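Local atomic coordinates of UspA1 (Moraxella catarrhalis, PDB entry 3NTN), a protein that serves as a trimeric autotransporter adhesin of the outer membrane, binding host fibronectin and the receptor CEACAM1. Residues 84-96 against 100-112. Sequence-based numbering, arbitrary orientation.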
loop_
_atom_site.group_PDB
_atom_site.type_symbol
_atom_site.label_atom_id
_atom_site.label_comp_id
_atom_site.label_asym_id
_atom_site.label_seq_id
_atom_site.Cartn_x
_atom_site.Cartn_y
_atom_site.Cartn_z
ATOM N N ALA B 84 6.229 11.747 8.010
ATOM C CA ALA B 84 4.884 11.521 8.550
ATOM C C ALA B 84 3.948 12.595 8.021
ATOM O O ALA B 84 4.160 13.792 8.267
ATOM C CB ALA B 84 4.893 11.593 10.044
ATOM N N ILE B 85 2.864 12.177 7.356
ATOM C CA ILE B 85 1.897 13.107 6.858
ATOM C C ILE B 85 0.580 12.631 7.385
ATOM O O ILE B 85 0.255 11.448 7.241
ATOM C CB ILE B 85 1.914 13.151 5.326
ATOM C CG1 ILE B 85 3.301 13.622 4.834
ATOM C CG2 ILE B 85 0.755 14.093 4.730
ATOM C CD1 ILE B 85 3.486 13.452 3.318
ATOM N N GLY B 86 -0.188 13.552 7.980
ATOM C CA GLY B 86 -1.521 13.270 8.505
ATOM C C GLY B 86 -1.571 13.816 9.921
ATOM O O GLY B 86 -1.309 14.974 10.103
ATOM N N SER B 87 -1.769 12.958 10.928
ATOM C CA SER B 87 -2.181 13.375 12.289
ATOM C C SER B 87 -1.737 12.443 13.398
ATOM O O SER B 87 -1.871 11.242 13.261
ATOM C CB SER B 87 -3.691 13.416 12.343
ATOM O OG SER B 87 -4.082 14.744 12.393
ATOM N N ASN B 88 -1.223 12.985 14.509
ATOM C CA ASN B 88 -0.749 12.140 15.640
ATOM C C ASN B 88 0.065 10.908 15.174
ATOM O O ASN B 88 -0.405 9.770 15.257
ATOM C CB ASN B 88 -1.929 11.682 16.540
ATOM C CG ASN B 88 -2.731 12.840 17.090
ATOM O OD1 ASN B 88 -2.294 13.521 18.032
ATOM N ND2 ASN B 88 -3.938 13.058 16.539
ATOM N N ASN B 89 1.261 11.128 14.665
ATOM C CA ASN B 89 2.147 10.048 14.258
ATOM C C ASN B 89 3.511 10.366 14.916
ATOM O O ASN B 89 3.807 11.541 15.166
ATOM C CB ASN B 89 2.290 9.977 12.734
ATOM C CG ASN B 89 0.936 9.807 12.007
ATOM O OD1 ASN B 89 0.174 8.877 12.292
ATOM N ND2 ASN B 89 0.665 10.686 11.037
ATOM N N THR B 90 4.292 9.343 15.260
ATOM C CA THR B 90 5.597 9.548 15.884
ATOM C C THR B 90 6.584 8.546 15.298
ATOM O O THR B 90 6.251 7.369 15.242
ATOM C CB THR B 90 5.559 9.316 17.400
ATOM O OG1 THR B 90 4.603 10.201 18.018
ATOM C CG2 THR B 90 6.979 9.503 18.032
ATOM N N VAL B 91 7.782 9.025 14.886
ATOM C CA VAL B 91 8.954 8.186 14.539
ATOM C C VAL B 91 10.058 8.582 15.500
ATOM O O VAL B 91 10.430 9.730 15.557
ATOM C CB VAL B 91 9.432 8.394 13.024
ATOM C CG1 VAL B 91 10.721 7.542 12.657
ATOM C CG2 VAL B 91 8.316 8.082 12.052
ATOM N N LYS B 92 10.580 7.635 16.267
ATOM C CA LYS B 92 11.517 7.935 17.349
ATOM C C LYS B 92 12.931 7.782 16.810
ATOM O O LYS B 92 13.133 7.195 15.758
ATOM C CB LYS B 92 11.311 6.973 18.534
ATOM C CG LYS B 92 10.036 7.132 19.354
ATOM C CD LYS B 92 10.076 6.292 20.628
ATOM C CE LYS B 92 8.832 6.511 21.480
ATOM N NZ LYS B 92 8.882 5.760 22.769
ATOM N N LYS B 93 13.899 8.328 17.531
ATOM C CA LYS B 93 15.333 8.231 17.235
ATOM C C LYS B 93 15.714 6.760 17.120
ATOM O O LYS B 93 15.361 5.980 17.989
ATOM C CB LYS B 93 16.073 8.895 18.399
ATOM C CG LYS B 93 17.514 9.324 18.155
ATOM C CD LYS B 93 18.340 9.360 19.480
ATOM C CE LYS B 93 19.734 9.938 19.220
ATOM N NZ LYS B 93 20.697 9.830 20.345
ATOM N N GLY B 94 16.421 6.370 16.061
ATOM C CA GLY B 94 16.718 4.932 15.822
ATOM C C GLY B 94 15.593 4.108 15.154
ATOM O O GLY B 94 15.603 2.856 15.209
ATOM N N GLN B 95 14.626 4.807 14.553
ATOM C CA GLN B 95 13.694 4.248 13.595
ATOM C C GLN B 95 13.913 5.042 12.334
ATOM O O GLN B 95 13.388 6.136 12.222
ATOM C CB GLN B 95 12.240 4.434 14.039
ATOM C CG GLN B 95 11.809 3.446 15.063
ATOM C CD GLN B 95 10.402 3.657 15.566
ATOM O OE1 GLN B 95 10.018 4.770 15.968
ATOM N NE2 GLN B 95 9.628 2.566 15.601
ATOM N N GLN B 96 14.667 4.491 11.386
ATOM C CA GLN B 96 15.098 5.208 10.212
ATOM C C GLN B 96 14.299 4.753 9.011
ATOM O O GLN B 96 13.865 3.622 8.955
ATOM C CB GLN B 96 16.592 4.971 9.976
ATOM C CG GLN B 96 17.443 5.367 11.164
ATOM C CD GLN B 96 18.886 4.970 11.012
ATOM O OE1 GLN B 96 19.656 5.642 10.304
ATOM N NE2 GLN B 96 19.276 3.864 11.672
ATOM N N ILE B 100 4.937 7.297 6.926
ATOM C CA ILE B 100 3.571 7.237 7.421
ATOM C C ILE B 100 2.642 8.151 6.627
ATOM O O ILE B 100 2.871 9.336 6.494
ATOM C CB ILE B 100 3.524 7.665 8.922
ATOM C CG1 ILE B 100 4.508 6.794 9.756
ATOM C CG2 ILE B 100 2.105 7.552 9.436
ATOM C CD1 ILE B 100 4.698 7.268 11.204
ATOM N N LEU B 101 1.579 7.590 6.066
ATOM C CA LEU B 101 0.517 8.423 5.514
ATOM C C LEU B 101 -0.730 7.912 6.222
ATOM O O LEU B 101 -1.213 6.835 5.898
ATOM C CB LEU B 101 0.437 8.271 3.972
ATOM C CG LEU B 101 -0.708 9.013 3.255
ATOM C CD1 LEU B 101 -0.569 10.519 3.400
ATOM C CD2 LEU B 101 -0.809 8.624 1.792
ATOM N N GLY B 102 -1.188 8.631 7.241
ATOM C CA GLY B 102 -2.085 8.049 8.222
ATOM C C GLY B 102 -2.277 8.953 9.419
ATOM O O GLY B 102 -1.766 10.097 9.446
ATOM N N SER B 103 -3.015 8.459 10.410
ATOM C CA SER B 103 -3.300 9.185 11.626
ATOM C C SER B 103 -3.363 8.210 12.786
ATOM O O SER B 103 -3.637 7.032 12.594
ATOM C CB SER B 103 -4.630 9.910 11.512
ATOM O OG SER B 103 -5.638 9.042 11.046
ATOM N N ASN B 104 -3.022 8.697 13.981
ATOM C CA ASN B 104 -3.179 7.937 15.202
ATOM C C ASN B 104 -2.521 6.577 15.090
ATOM O O ASN B 104 -3.089 5.579 15.545
ATOM C CB ASN B 104 -4.675 7.806 15.581
ATOM C CG ASN B 104 -5.299 9.153 15.973
ATOM O OD1 ASN B 104 -5.571 9.970 15.117
ATOM N ND2 ASN B 104 -5.538 9.373 17.264
ATOM N N THR B 105 -1.333 6.549 14.477
ATOM C CA THR B 105 -0.603 5.299 14.289
ATOM C C THR B 105 0.195 4.871 15.554
ATOM O O THR B 105 0.234 5.576 16.568
ATOM C CB THR B 105 0.314 5.341 13.029
ATOM O OG1 THR B 105 1.175 6.444 13.178
ATOM C CG2 THR B 105 -0.480 5.595 11.682
ATOM N N ASP B 106 0.776 3.662 15.491
ATOM C CA ASP B 106 1.576 3.101 16.583
ATOM C C ASP B 106 2.798 2.533 15.915
ATOM O O ASP B 106 2.713 1.561 15.133
ATOM C CB ASP B 106 0.786 2.025 17.321
ATOM C CG ASP B 106 1.618 1.238 18.363
ATOM O OD1 ASP B 106 2.569 1.795 18.967
ATOM O OD2 ASP B 106 1.285 0.040 18.603
ATOM N N THR B 107 3.928 3.174 16.185
ATOM C CA THR B 107 5.221 2.757 15.652
ATOM C C THR B 107 6.121 2.030 16.689
ATOM O O THR B 107 7.335 1.859 16.461
ATOM C CB THR B 107 5.972 3.971 15.170
ATOM O OG1 THR B 107 5.962 4.924 16.224
ATOM C CG2 THR B 107 5.309 4.581 13.895
ATOM N N THR B 108 5.542 1.631 17.829
ATOM C CA THR B 108 6.241 0.823 18.860
ATOM C C THR B 108 7.018 -0.359 18.263
ATOM O O THR B 108 8.210 -0.578 18.579
ATOM C CB THR B 108 5.247 0.309 19.916
ATOM O OG1 THR B 108 4.742 1.425 20.667
ATOM C CG2 THR B 108 5.912 -0.706 20.914
ATOM N N ASN B 109 6.359 -1.119 17.382
ATOM C CA ASN B 109 6.993 -2.325 16.862
ATOM C C ASN B 109 7.465 -2.243 15.433
ATOM O O ASN B 109 7.967 -3.209 14.885
ATOM C CB ASN B 109 6.117 -3.543 17.108
ATOM C CG ASN B 109 6.090 -3.928 18.567
ATOM O OD1 ASN B 109 7.112 -4.343 19.141
ATOM N ND2 ASN B 109 4.923 -3.792 19.184
ATOM N N ALA B 110 7.350 -1.059 14.857
ATOM C CA ALA B 110 7.794 -0.771 13.508
ATOM C C ALA B 110 9.319 -0.802 13.459
ATOM O O ALA B 110 9.967 -0.134 14.260
ATOM C CB ALA B 110 7.307 0.565 13.138
ATOM N N GLN B 111 9.902 -1.574 12.547
ATOM C CA GLN B 111 11.351 -1.479 12.297
ATOM C C GLN B 111 11.715 -0.508 11.158
ATOM O O GLN B 111 10.866 -0.057 10.379
ATOM C CB GLN B 111 11.950 -2.852 11.971
ATOM C CG GLN B 111 11.745 -3.959 12.998
ATOM C CD GLN B 111 11.717 -5.333 12.315
ATOM O OE1 GLN B 111 10.980 -5.548 11.328
ATOM N NE2 GLN B 111 12.550 -6.261 12.812
ATOM N N ASN B 112 12.998 -0.208 11.063
ATOM C CA ASN B 112 13.548 0.572 9.948
ATOM C C ASN B 112 12.962 0.104 8.607
ATOM O O ASN B 112 12.908 -1.084 8.343
ATOM C CB ASN B 112 15.078 0.483 9.929
ATOM C CG ASN B 112 15.709 1.013 11.200
ATOM O OD1 ASN B 112 15.179 1.924 11.847
ATOM N ND2 ASN B 112 16.846 0.466 11.556
HETATM O O HOH W 1 -6.043 12.188 13.997
HETATM O O HOH W 2 3.072 7.063 15.407
#
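Ile100 runs antiparallel to the side chain of Asn89, with its CG2 3.6 Å from Asn89 CG. Ile100 CD1 reaches further, to Val91 CG2 at 3.8 Å. The amide of Asn89 is held at both ends. Asn89 ND2 donates to Gly102 O at 3.0 Å. The N-H...O angle is 169°, so the bond is nearly straight. It lies in the amide plane, but it meets the carbonyl from above its plane. Asn89 OD1 accepts from Thr105 OG1 at 2.8 Å. ND2 also bonds Asn75 of the preceding coil, so the buried amide is fixed in rotation. Gly102 O takes a second donor, Ser87 N.

These are two successive coils of the left-handed parallel beta-roll of the YadA-like head. Ile85 pairs with Leu101 and Ser87 with Ser103 in parallel register. Next to this pairing, Ile85 CG2 touches Leu101 CD1 at 4.0 Å. Both side chains face the trimer interior, where they pack on Val83 of the second subunit and on their own counterparts in the third.

Beyond the corner, polar side chains join strand 89-91 and the turn after it to residues 105-112. Thr107 OG1 donates to Thr90 O at 2.7 Å; CB points at the facing segment, and chi1 of 51° turns the hydroxyl to this carbonyl. A water links Thr90 N to Thr105 OG1. The chain of Gln95 runs extended to CD, and Gln95 NE2 donates to Ala110 O at 3.0 Å. Its approach to Thr107 O is unusually short, and the exact length is doubtful. OE1 turns back to accept from Lys92 N, across the type II turn from Lys92 to Gln95. Asn112 OD1 receives Gln96 N at 2.7 Å, with the donor above the carbonyl plane.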